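Local coordinates for protein histidine acid phosphatase (Hafnia alvei, PDB 4ARU) that is a histidine acid phosphatase of branch 2 of the histidine phosphatase superfamily, with an alpha/beta core flanked by a mainly helical region, at residues L16-V21 with G305-I310; L252-F257 with P327-P332; M260-Y265 with N309-S314. All coordinates share one frame; numbering follows the deposited sequence. Where two conformers were deposited one is given.

How the contacts relate
Contact 1 lies buried near the centre of the chain: a parallel strand pairing whose end opens into a pocket holding tartaric acid, combining backbone bonds with charged side chains and two imidazoles. Contacts 2 and 3 lie farther out. Both use helix 243-262, contact 2 joining it to loop 327-332, contact 3 its C-terminal end to helix 307-317, which contact 1 enters at its first turn. Contact 2 is only partly buried and relies on amides and waters; contact 3 is buried, with small side chains and a few directed bonds. Arg18 of contact 1 bonds through NH1 to Thr330 O of contact 2. The segments of contacts 1 and 3 overlap at Asn309 and Ile310, which touch across contact 1 alone.

Contact 1. Residues L16-V21 with G305-I310; sequences LSRHGV and GHDTNI. With TLA (L(+)-tartaric acid), chain B.
Ser17 and Gly305 meet through their backbones: Gly305 N donates to Ser17 O at 2.8 Å, and His19 N donates in turn to Gly305 O at 3.0 Å. These bonds belong to the parallel pairing of strands 9-18 and 300-305. In the apolar part, the Leu16 and Ile310 side chains run past each other in opposite directions, CG to CG1 4.1 Å; Ile310 CD1 packs against the backbone at Leu16 O.

Charge follows. Arg18 stretches alongside Asp307, whose OD2 sits over one guanidinium face, 3.5 Å from Arg18 NH2: a salt bridge of charges alone, since no N-H points at the oxygen. With CG anti to its N (chi1 -173°) and the chain extended to NE, Arg18 reaches the tartaric acid, where NE and NH2 hold O41 and O4; NH1 bonds Glu222 and Thr330 O. Asp307 N also donates to O41, and Asp307 OD1 accepts from ligand O3 at 2.6 Å. Two imidazoles, their planes 80° apart, share ligand O2, 2.7 Å from both His19 NE2 and His306 ND1. His19 ND1 donates to Gly20 O at 2.9 Å, in the ring plane, which fixes the ring's rotation; His306 NE2 is held by Asp90.

Arg-His-Gly at a strand end facing His-Asp at a helix start is the signature of histidine acid phosphatases, and the ligand, probably from the crystallisation liquor, is consistent with their active-site pocket.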
loop_
_atom_site.group_PDB
_atom_site.type_symbol
_atom_site.label_atom_id
_atom_site.label_comp_id
_atom_site.label_asym_id
_atom_site.label_seq_id
_atom_site.Cartn_x
_atom_site.Cartn_y
_atom_site.Cartn_z
ATOM N N LEU A 16 6.180 5.650 -2.962
ATOM C CA LEU A 16 5.130 5.572 -1.940
ATOM C C LEU A 16 5.069 4.115 -1.545
ATOM O O LEU A 16 4.599 3.244 -2.298
ATOM C CB LEU A 16 3.771 6.084 -2.482
ATOM C CG LEU A 16 2.650 5.854 -1.479
ATOM C CD1 LEU A 16 2.847 6.645 -0.188
ATOM C CD2 LEU A 16 1.321 6.236 -2.074
ATOM N N SER A 17 5.637 3.821 -0.380
ATOM C CA SER A 17 5.834 2.467 0.075
ATOM C C SER A 17 4.890 2.101 1.197
ATOM O O SER A 17 4.711 2.887 2.128
ATOM C CB SER A 17 7.248 2.298 0.619
ATOM O OG SER A 17 7.541 0.948 0.909
ATOM N N ARG A 18 4.356 0.886 1.189
ATOM C CA ARG A 18 3.752 0.354 2.413
ATOM C C ARG A 18 4.858 0.032 3.388
ATOM O O ARG A 18 5.966 -0.358 3.001
ATOM C CB ARG A 18 2.962 -0.889 2.115
ATOM C CG ARG A 18 2.153 -1.453 3.280
ATOM C CD ARG A 18 1.321 -2.647 2.859
ATOM N NE ARG A 18 0.620 -3.170 4.025
ATOM C CZ ARG A 18 0.274 -4.420 4.216
ATOM N NH1 ARG A 18 0.442 -5.344 3.277
ATOM N NH2 ARG A 18 -0.281 -4.776 5.367
ATOM N N HIS A 19 4.565 0.150 4.672
ATOM C CA HIS A 19 5.482 -0.366 5.678
ATOM C C HIS A 19 5.718 -1.859 5.562
ATOM O O HIS A 19 5.059 -2.592 4.812
ATOM C CB HIS A 19 4.936 -0.074 7.093
ATOM C CG HIS A 19 3.590 -0.650 7.343
ATOM N ND1 HIS A 19 3.337 -1.996 7.499
ATOM C CD2 HIS A 19 2.390 -0.030 7.406
ATOM C CE1 HIS A 19 2.035 -2.183 7.646
ATOM N NE2 HIS A 19 1.444 -0.998 7.616
ATOM N N GLY A 20 6.702 -2.319 6.299
ATOM C CA GLY A 20 7.043 -3.705 6.317
ATOM C C GLY A 20 6.145 -4.613 7.148
ATOM O O GLY A 20 5.136 -4.230 7.675
ATOM N N VAL A 21 6.525 -5.873 7.202
ATOM C CA VAL A 21 5.791 -6.920 7.912
ATOM C C VAL A 21 5.595 -6.492 9.345
ATOM O O VAL A 21 6.554 -6.167 10.040
ATOM C CB VAL A 21 6.496 -8.277 7.830
ATOM C CG1 VAL A 21 5.774 -9.316 8.658
ATOM C CG2 VAL A 21 6.641 -8.744 6.390
ATOM N N GLY A 305 4.176 4.789 4.166
ATOM C CA GLY A 305 2.767 4.800 4.511
ATOM C C GLY A 305 2.145 3.407 4.625
ATOM O O GLY A 305 2.773 2.451 5.125
ATOM N N HIS A 306 0.918 3.297 4.115
ATOM C CA HIS A 306 0.005 2.200 4.412
ATOM C C HIS A 306 -0.580 1.666 3.119
ATOM O O HIS A 306 -0.543 2.337 2.056
ATOM C CB HIS A 306 -1.115 2.670 5.289
ATOM C CG HIS A 306 -0.643 3.394 6.517
ATOM N ND1 HIS A 306 -0.413 2.761 7.724
ATOM C CD2 HIS A 306 -0.290 4.688 6.697
ATOM C CE1 HIS A 306 0.010 3.643 8.600
ATOM N NE2 HIS A 306 0.075 4.824 8.016
ATOM N N ASP A 307 -1.047 0.416 3.193
ATOM C CA ASP A 307 -1.736 -0.154 2.033
ATOM C C ASP A 307 -2.870 0.715 1.530
ATOM O O ASP A 307 -3.033 0.881 0.303
ATOM C CB ASP A 307 -2.199 -1.615 2.276
ATOM C CG ASP A 307 -2.916 -1.862 3.593
ATOM O OD1 ASP A 307 -3.526 -0.951 4.191
ATOM O OD2 ASP A 307 -2.960 -3.081 3.995
ATOM N N THR A 308 -3.636 1.303 2.427
ATOM C CA THR A 308 -4.726 2.157 2.005
ATOM C C THR A 308 -4.295 3.363 1.179
ATOM O O THR A 308 -4.990 3.779 0.275
ATOM C CB THR A 308 -5.568 2.615 3.194
ATOM O OG1 THR A 308 -4.744 3.357 4.085
ATOM C CG2 THR A 308 -6.163 1.443 3.966
ATOM N N ASN A 309 -3.096 3.882 1.451
ATOM C CA ASN A 309 -2.568 5.032 0.732
ATOM C C ASN A 309 -2.265 4.634 -0.726
ATOM O O ASN A 309 -2.604 5.352 -1.701
ATOM C CB ASN A 309 -1.286 5.582 1.363
ATOM C CG ASN A 309 -1.436 6.032 2.788
ATOM O OD1 ASN A 309 -0.696 5.628 3.676
ATOM N ND2 ASN A 309 -2.387 6.926 3.024
ATOM N N ILE A 310 -1.633 3.488 -0.890
ATOM C CA ILE A 310 -1.332 3.009 -2.241
ATOM C C ILE A 310 -2.656 2.769 -2.984
ATOM O O ILE A 310 -2.801 3.106 -4.163
ATOM C CB ILE A 310 -0.444 1.722 -2.219
ATOM C CG1 ILE A 310 0.966 2.110 -1.748
ATOM C CG2 ILE A 310 -0.414 1.067 -3.593
ATOM C CD1 ILE A 310 1.901 0.934 -1.556
HETATM O O1 TLA B . -2.755 1.622 9.503
HETATM O O11 TLA B . -4.196 -0.119 9.491
HETATM C C1 TLA B . -3.072 0.417 9.254
HETATM C C2 TLA B . -2.017 -0.472 8.676
HETATM O O2 TLA B . -0.793 0.240 8.550
HETATM C C3 TLA B . -2.477 -0.928 7.283
HETATM O O3 TLA B . -2.914 0.151 6.474
HETATM C C4 TLA B . -1.374 -1.697 6.603
HETATM O O4 TLA B . -1.054 -2.812 7.107
HETATM O O41 TLA B . -0.810 -1.257 5.558
#

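Contact 2. Residues L252-F257 with P327-P332; sequences LHNAQF and PDNTPP
Asn254 and Asn329 lay their side-chain amides on each other, the planes only 2° from parallel and Asn254 CG 3.4 Å from Asn329 ND2. With CG anti to its carbonyl carbon (chi1 -66°), Asn254 points its amide at the loop. Both ends of that amide are bonded: OD1 accepts from Asn329 N at 3.0 Å, and ND2 donates to Pro327 O at 3.0 Å, the acceptor close to the amide plane. One helical side chain thus spans three residues of the loop backbone.

The loop leads from helix 307-317 toward strand 335-342 of the alpha/beta core, and it is shaped by an Asx turn in which Asp328 OD1 accepts from Thr330 N at 2.9 Å. The same OD1 comes up to the edge of the His253 ring, 3.4 Å from His253 CD2, with carboxylate and ring nearly perpendicular at 89°. ND1 of that ring is bonded to Ser218 OG, while NE2 reaches a water lying in the ring plane, 2.7 Å away; Thr330 OG1 binds the same water. Phe257 CD1 lies over one face of the His253 ring, toward its rim, and Phe257 receives Thr330 OG1 over a face of its own ring, 4.3 Å from Phe257 CD2. A second water joins Asn254 OD1 to Thr330 OG1.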
loop_
_atom_site.group_PDB
_atom_site.type_symbol
_atom_site.label_atom_id
_atom_site.label_comp_id
_atom_site.label_asym_id
_atom_site.label_seq_id
_atom_site.Cartn_x
_atom_site.Cartn_y
_atom_site.Cartn_z
ATOM N N LEU A 252 -10.365 -11.889 -1.441
ATOM C CA LEU A 252 -11.271 -11.195 -0.531
ATOM C C LEU A 252 -10.651 -9.911 -0.021
ATOM O O LEU A 252 -11.312 -8.889 0.107
ATOM C CB LEU A 252 -11.626 -12.097 0.658
ATOM C CG LEU A 252 -12.409 -13.363 0.277
ATOM C CD1 LEU A 252 -12.279 -14.455 1.344
ATOM C CD2 LEU A 252 -13.869 -13.034 0.066
ATOM N N HIS A 253 -9.357 -9.959 0.289
ATOM C CA HIS A 253 -8.670 -8.783 0.758
ATOM C C HIS A 253 -8.591 -7.745 -0.350
ATOM O O HIS A 253 -8.849 -6.573 -0.104
ATOM C CB HIS A 253 -7.281 -9.230 1.212
ATOM C CG HIS A 253 -6.381 -8.104 1.601
ATOM N ND1 HIS A 253 -6.455 -7.480 2.827
ATOM C CD2 HIS A 253 -5.354 -7.522 0.945
ATOM C CE1 HIS A 253 -5.538 -6.534 2.899
ATOM N NE2 HIS A 253 -4.847 -6.550 1.777
ATOM N N ASN A 254 -8.232 -8.158 -1.570
ATOM C CA ASN A 254 -8.115 -7.190 -2.650
ATOM C C ASN A 254 -9.465 -6.582 -2.999
ATOM O O ASN A 254 -9.552 -5.405 -3.348
ATOM C CB ASN A 254 -7.464 -7.817 -3.854
ATOM C CG ASN A 254 -6.022 -8.197 -3.590
ATOM O OD1 ASN A 254 -5.292 -7.492 -2.858
ATOM N ND2 ASN A 254 -5.584 -9.291 -4.187
ATOM N N ALA A 255 -10.535 -7.340 -2.809
ATOM C CA ALA A 255 -11.871 -6.819 -3.074
ATOM C C ALA A 255 -12.252 -5.775 -2.033
ATOM O O ALA A 255 -12.805 -4.726 -2.356
ATOM C CB ALA A 255 -12.869 -7.944 -3.120
ATOM N N GLN A 256 -11.980 -6.053 -0.768
ATOM C CA GLN A 256 -12.242 -5.089 0.291
ATOM C C GLN A 256 -11.512 -3.789 0.014
ATOM O O GLN A 256 -12.059 -2.708 0.151
ATOM C CB GLN A 256 -11.886 -5.695 1.632
ATOM C CG GLN A 256 -12.248 -4.832 2.807
ATOM C CD GLN A 256 -11.073 -4.203 3.381
ATOM O OE1 GLN A 256 -10.006 -4.835 3.530
ATOM N NE2 GLN A 256 -11.209 -2.936 3.718
ATOM N N PHE A 257 -10.264 -3.884 -0.437
ATOM C CA PHE A 257 -9.481 -2.702 -0.759
ATOM C C PHE A 257 -10.002 -1.970 -1.959
ATOM O O PHE A 257 -9.999 -0.737 -1.957
ATOM C CB PHE A 257 -7.975 -3.064 -0.872
ATOM C CG PHE A 257 -7.267 -2.931 0.439
ATOM C CD1 PHE A 257 -7.538 -3.838 1.495
ATOM C CD2 PHE A 257 -6.410 -1.896 0.667
ATOM C CE1 PHE A 257 -6.968 -3.679 2.714
ATOM C CE2 PHE A 257 -5.841 -1.737 1.901
ATOM C CZ PHE A 257 -6.119 -2.628 2.924
ATOM N N PRO A 327 0.061 -12.574 -4.043
ATOM C CA PRO A 327 -1.388 -12.489 -4.042
ATOM C C PRO A 327 -1.984 -11.209 -3.454
ATOM O O PRO A 327 -3.096 -10.868 -3.850
ATOM C CB PRO A 327 -1.819 -13.715 -3.261
ATOM C CG PRO A 327 -0.699 -14.123 -2.453
ATOM C CD PRO A 327 0.550 -13.626 -3.132
ATOM N N ASP A 328 -1.281 -10.518 -2.589
ATOM C CA ASP A 328 -1.768 -9.232 -2.062
ATOM C C ASP A 328 -1.399 -8.109 -3.059
ATOM O O ASP A 328 -0.228 -7.965 -3.408
ATOM C CB ASP A 328 -1.068 -9.001 -0.720
ATOM C CG ASP A 328 -1.560 -7.749 0.036
ATOM O OD1 ASP A 328 -2.388 -6.957 -0.509
ATOM O OD2 ASP A 328 -1.092 -7.574 1.192
ATOM N N ASN A 329 -2.352 -7.327 -3.541
ATOM C CA ASN A 329 -2.048 -6.214 -4.451
ATOM C C ASN A 329 -1.266 -5.105 -3.794
ATOM O O ASN A 329 -0.670 -4.318 -4.495
ATOM C CB ASN A 329 -3.320 -5.571 -5.045
ATOM C CG ASN A 329 -4.071 -6.490 -5.992
ATOM O OD1 ASN A 329 -3.527 -7.468 -6.475
ATOM N ND2 ASN A 329 -5.347 -6.210 -6.205
ATOM N N THR A 330 -1.300 -5.052 -2.466
ATOM C CA THR A 330 -0.615 -4.003 -1.684
ATOM C C THR A 330 0.222 -4.685 -0.609
ATOM O O THR A 330 -0.047 -4.542 0.589
ATOM C CB THR A 330 -1.612 -2.978 -1.095
ATOM O OG1 THR A 330 -2.679 -3.656 -0.430
ATOM C CG2 THR A 330 -2.207 -2.067 -2.208
ATOM N N PRO A 331 1.265 -5.434 -0.985
ATOM C CA PRO A 331 1.981 -6.243 -0.043
ATOM C C PRO A 331 2.934 -5.463 0.873
ATOM O O PRO A 331 3.259 -4.327 0.596
ATOM C CB PRO A 331 2.763 -7.191 -0.960
ATOM C CG PRO A 331 3.111 -6.311 -2.096
ATOM C CD PRO A 331 1.829 -5.589 -2.352
ATOM N N PRO A 332 3.361 -6.061 1.968
ATOM C CA PRO A 332 4.293 -5.381 2.885
ATOM C C PRO A 332 5.572 -5.012 2.149
ATOM O O PRO A 332 6.197 -5.854 1.458
ATOM C CB PRO A 332 4.590 -6.431 3.955
ATOM C CG PRO A 332 3.583 -7.524 3.800
ATOM C CD PRO A 332 3.092 -7.462 2.383
HETATM O O HOH W 1 -2.661 -5.032 1.926
HETATM O O HOH W 2 -4.911 -4.714 -1.946
HETATM O O HOH W 3 -7.558 -4.286 -4.973
#

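Contact 3. Residues M260-Y265 with N309-S314; sequences MSRTPY and NIANIS
The Arg262 guanidinium meets Ser314 OG at its edge: the oxygen stands 12° out of the guanidinium plane and accepts from NE at 3.0 Å. Asn312 likewise points an amide N-H within its own plane at Ser261, from ND2 to Ser261 O at 2.9 Å, and ND2 lies in the plane of the Ser261 carbonyl, on a lone pair of its oxygen.

The setting is helix-to-helix packing, the C-terminal end of helix 243-262 resting on helix 307-317, the helix that follows core strand 300-305, just before the chain turns into helix 264-282. A wider pi-type turn runs through 260-262. The Ser261 carbonyl, in this turn, takes Asn312 ND2 and also a CA-H contact from Asn312 CA at 3.4 Å, so one residue of the neighbouring helix meets it twice. Asn312 ND2 also donates to a water 3.0 Å away, which is bonded to Ser261 OG as well, and the amide therefore binds both the backbone and, through water, the side chain of the same serine.

Between these polar groups the helices come very close. Ser261 CB lies 3.5 Å from Ala311 CB, tighter than ordinary carbon contact, and the small size of both side chains permits it. Arg262 then passes beside Ala311, with its CG 3.6 Å from Ala311 O. A bend at chi3 (66°) turns NE toward Ser314, while the far end of the guanidinium is held outside the pair of segments: NH1 forms a salt bridge with Asp258, and NH2 makes a weak bond to Met319 O. Ser314 OG spends its own hydrogen within its helix, donating to Ala311 O at 2.8 Å, and so meets Arg262 NE purely as an acceptor.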
loop_
_atom_site.group_PDB
_atom_site.type_symbol
_atom_site.label_atom_id
_atom_site.label_comp_id
_atom_site.label_asym_id
_atom_site.label_seq_id
_atom_site.Cartn_x
_atom_site.Cartn_y
_atom_site.Cartn_z
ATOM N N MET A 260 -13.180 -0.149 -0.438
ATOM C CA MET A 260 -13.036 0.761 0.693
ATOM C C MET A 260 -11.881 1.749 0.533
ATOM O O MET A 260 -11.801 2.745 1.259
ATOM C CB MET A 260 -12.911 -0.066 1.975
ATOM C CG MET A 260 -14.099 -1.015 2.190
ATOM S SD MET A 260 -15.759 -0.359 1.958
ATOM C CE MET A 260 -15.624 0.990 3.118
ATOM N N SER A 261 -11.010 1.505 -0.430
ATOM C CA SER A 261 -9.892 2.394 -0.692
ATOM C C SER A 261 -9.721 2.855 -2.141
ATOM O O SER A 261 -9.219 3.972 -2.363
ATOM C CB SER A 261 -8.594 1.774 -0.194
ATOM O OG SER A 261 -8.650 1.678 1.245
ATOM N N ARG A 262 -10.112 2.065 -3.130
ATOM C CA ARG A 262 -9.985 2.493 -4.521
ATOM C C ARG A 262 -11.150 3.273 -5.055
ATOM O O ARG A 262 -10.993 4.092 -5.922
ATOM C CB ARG A 262 -9.693 1.312 -5.473
ATOM C CG ARG A 262 -8.420 0.557 -5.154
ATOM C CD ARG A 262 -8.007 -0.416 -6.271
ATOM N NE ARG A 262 -7.659 0.345 -7.460
ATOM C CZ ARG A 262 -8.443 0.560 -8.513
ATOM N NH1 ARG A 262 -9.657 0.075 -8.603
ATOM N NH2 ARG A 262 -8.040 1.362 -9.472
ATOM N N THR A 263 -12.331 3.008 -4.537
ATOM C CA THR A 263 -13.525 3.789 -4.911
ATOM C C THR A 263 -13.217 5.284 -5.041
ATOM O O THR A 263 -12.775 5.852 -4.057
ATOM C CB THR A 263 -14.598 3.630 -3.823
ATOM O OG1 THR A 263 -15.039 2.275 -3.831
ATOM C CG2 THR A 263 -15.797 4.581 -4.033
ATOM N N PRO A 264 -13.386 5.896 -6.219
ATOM C CA PRO A 264 -12.832 7.246 -6.411
ATOM C C PRO A 264 -13.275 8.293 -5.360
ATOM O O PRO A 264 -12.454 9.056 -4.890
ATOM C CB PRO A 264 -13.244 7.607 -7.825
ATOM C CG PRO A 264 -13.148 6.268 -8.512
ATOM C CD PRO A 264 -13.752 5.290 -7.531
ATOM N N TYR A 265 -14.536 8.294 -4.980
ATOM C CA TYR A 265 -14.998 9.285 -3.987
ATOM C C TYR A 265 -14.209 9.182 -2.700
ATOM O O TYR A 265 -13.803 10.177 -2.090
ATOM C CB TYR A 265 -16.493 9.109 -3.737
ATOM C CG TYR A 265 -17.082 10.129 -2.795
ATOM C CD1 TYR A 265 -17.352 11.416 -3.212
ATOM C CD2 TYR A 265 -17.326 9.817 -1.484
ATOM C CE1 TYR A 265 -17.888 12.341 -2.340
ATOM C CE2 TYR A 265 -17.852 10.732 -0.612
ATOM C CZ TYR A 265 -18.114 11.998 -1.050
ATOM O OH TYR A 265 -18.622 12.915 -0.158
ATOM N N ASN A 309 -3.096 3.882 1.451
ATOM C CA ASN A 309 -2.568 5.032 0.732
ATOM C C ASN A 309 -2.265 4.634 -0.726
ATOM O O ASN A 309 -2.604 5.352 -1.701
ATOM C CB ASN A 309 -1.286 5.582 1.363
ATOM C CG ASN A 309 -1.436 6.032 2.788
ATOM O OD1 ASN A 309 -0.696 5.628 3.676
ATOM N ND2 ASN A 309 -2.387 6.926 3.024
ATOM N N ILE A 310 -1.633 3.488 -0.890
ATOM C CA ILE A 310 -1.332 3.009 -2.241
ATOM C C ILE A 310 -2.656 2.769 -2.984
ATOM O O ILE A 310 -2.801 3.106 -4.163
ATOM C CB ILE A 310 -0.444 1.722 -2.219
ATOM C CG1 ILE A 310 0.966 2.110 -1.748
ATOM C CG2 ILE A 310 -0.414 1.067 -3.593
ATOM C CD1 ILE A 310 1.901 0.934 -1.556
ATOM N N ALA A 311 -3.621 2.167 -2.313
ATOM C CA ALA A 311 -4.919 1.886 -2.966
ATOM C C ALA A 311 -5.628 3.177 -3.308
ATOM O O ALA A 311 -6.224 3.297 -4.397
ATOM C CB ALA A 311 -5.773 0.997 -2.081
ATOM N N ASN A 312 -5.565 4.173 -2.430
ATOM C CA ASN A 312 -6.187 5.455 -2.749
ATOM C C ASN A 312 -5.581 6.084 -4.012
ATOM O O ASN A 312 -6.278 6.563 -4.883
ATOM C CB ASN A 312 -5.993 6.478 -1.621
ATOM C CG ASN A 312 -6.701 6.134 -0.311
ATOM O OD1 ASN A 312 -6.262 6.646 0.747
ATOM N ND2 ASN A 312 -7.789 5.386 -0.324
ATOM N N ILE A 313 -4.262 6.084 -4.092
ATOM C CA ILE A 313 -3.560 6.681 -5.238
ATOM C C ILE A 313 -3.909 5.905 -6.487
ATOM O O ILE A 313 -4.155 6.503 -7.534
ATOM C CB ILE A 313 -2.044 6.735 -4.983
ATOM C CG1 ILE A 313 -1.755 7.709 -3.837
ATOM C CG2 ILE A 313 -1.276 7.039 -6.270
ATOM C CD1 ILE A 313 -2.080 9.124 -4.126
ATOM N N SER A 314 -3.966 4.585 -6.376
ATOM C CA SER A 314 -4.367 3.770 -7.526
ATOM C C SER A 314 -5.773 4.129 -7.998
ATOM O O SER A 314 -6.004 4.214 -9.180
ATOM C CB SER A 314 -4.152 2.313 -7.202
ATOM O OG SER A 314 -5.201 1.775 -6.542
HETATM O O HOH W 4 -9.158 4.421 2.219
#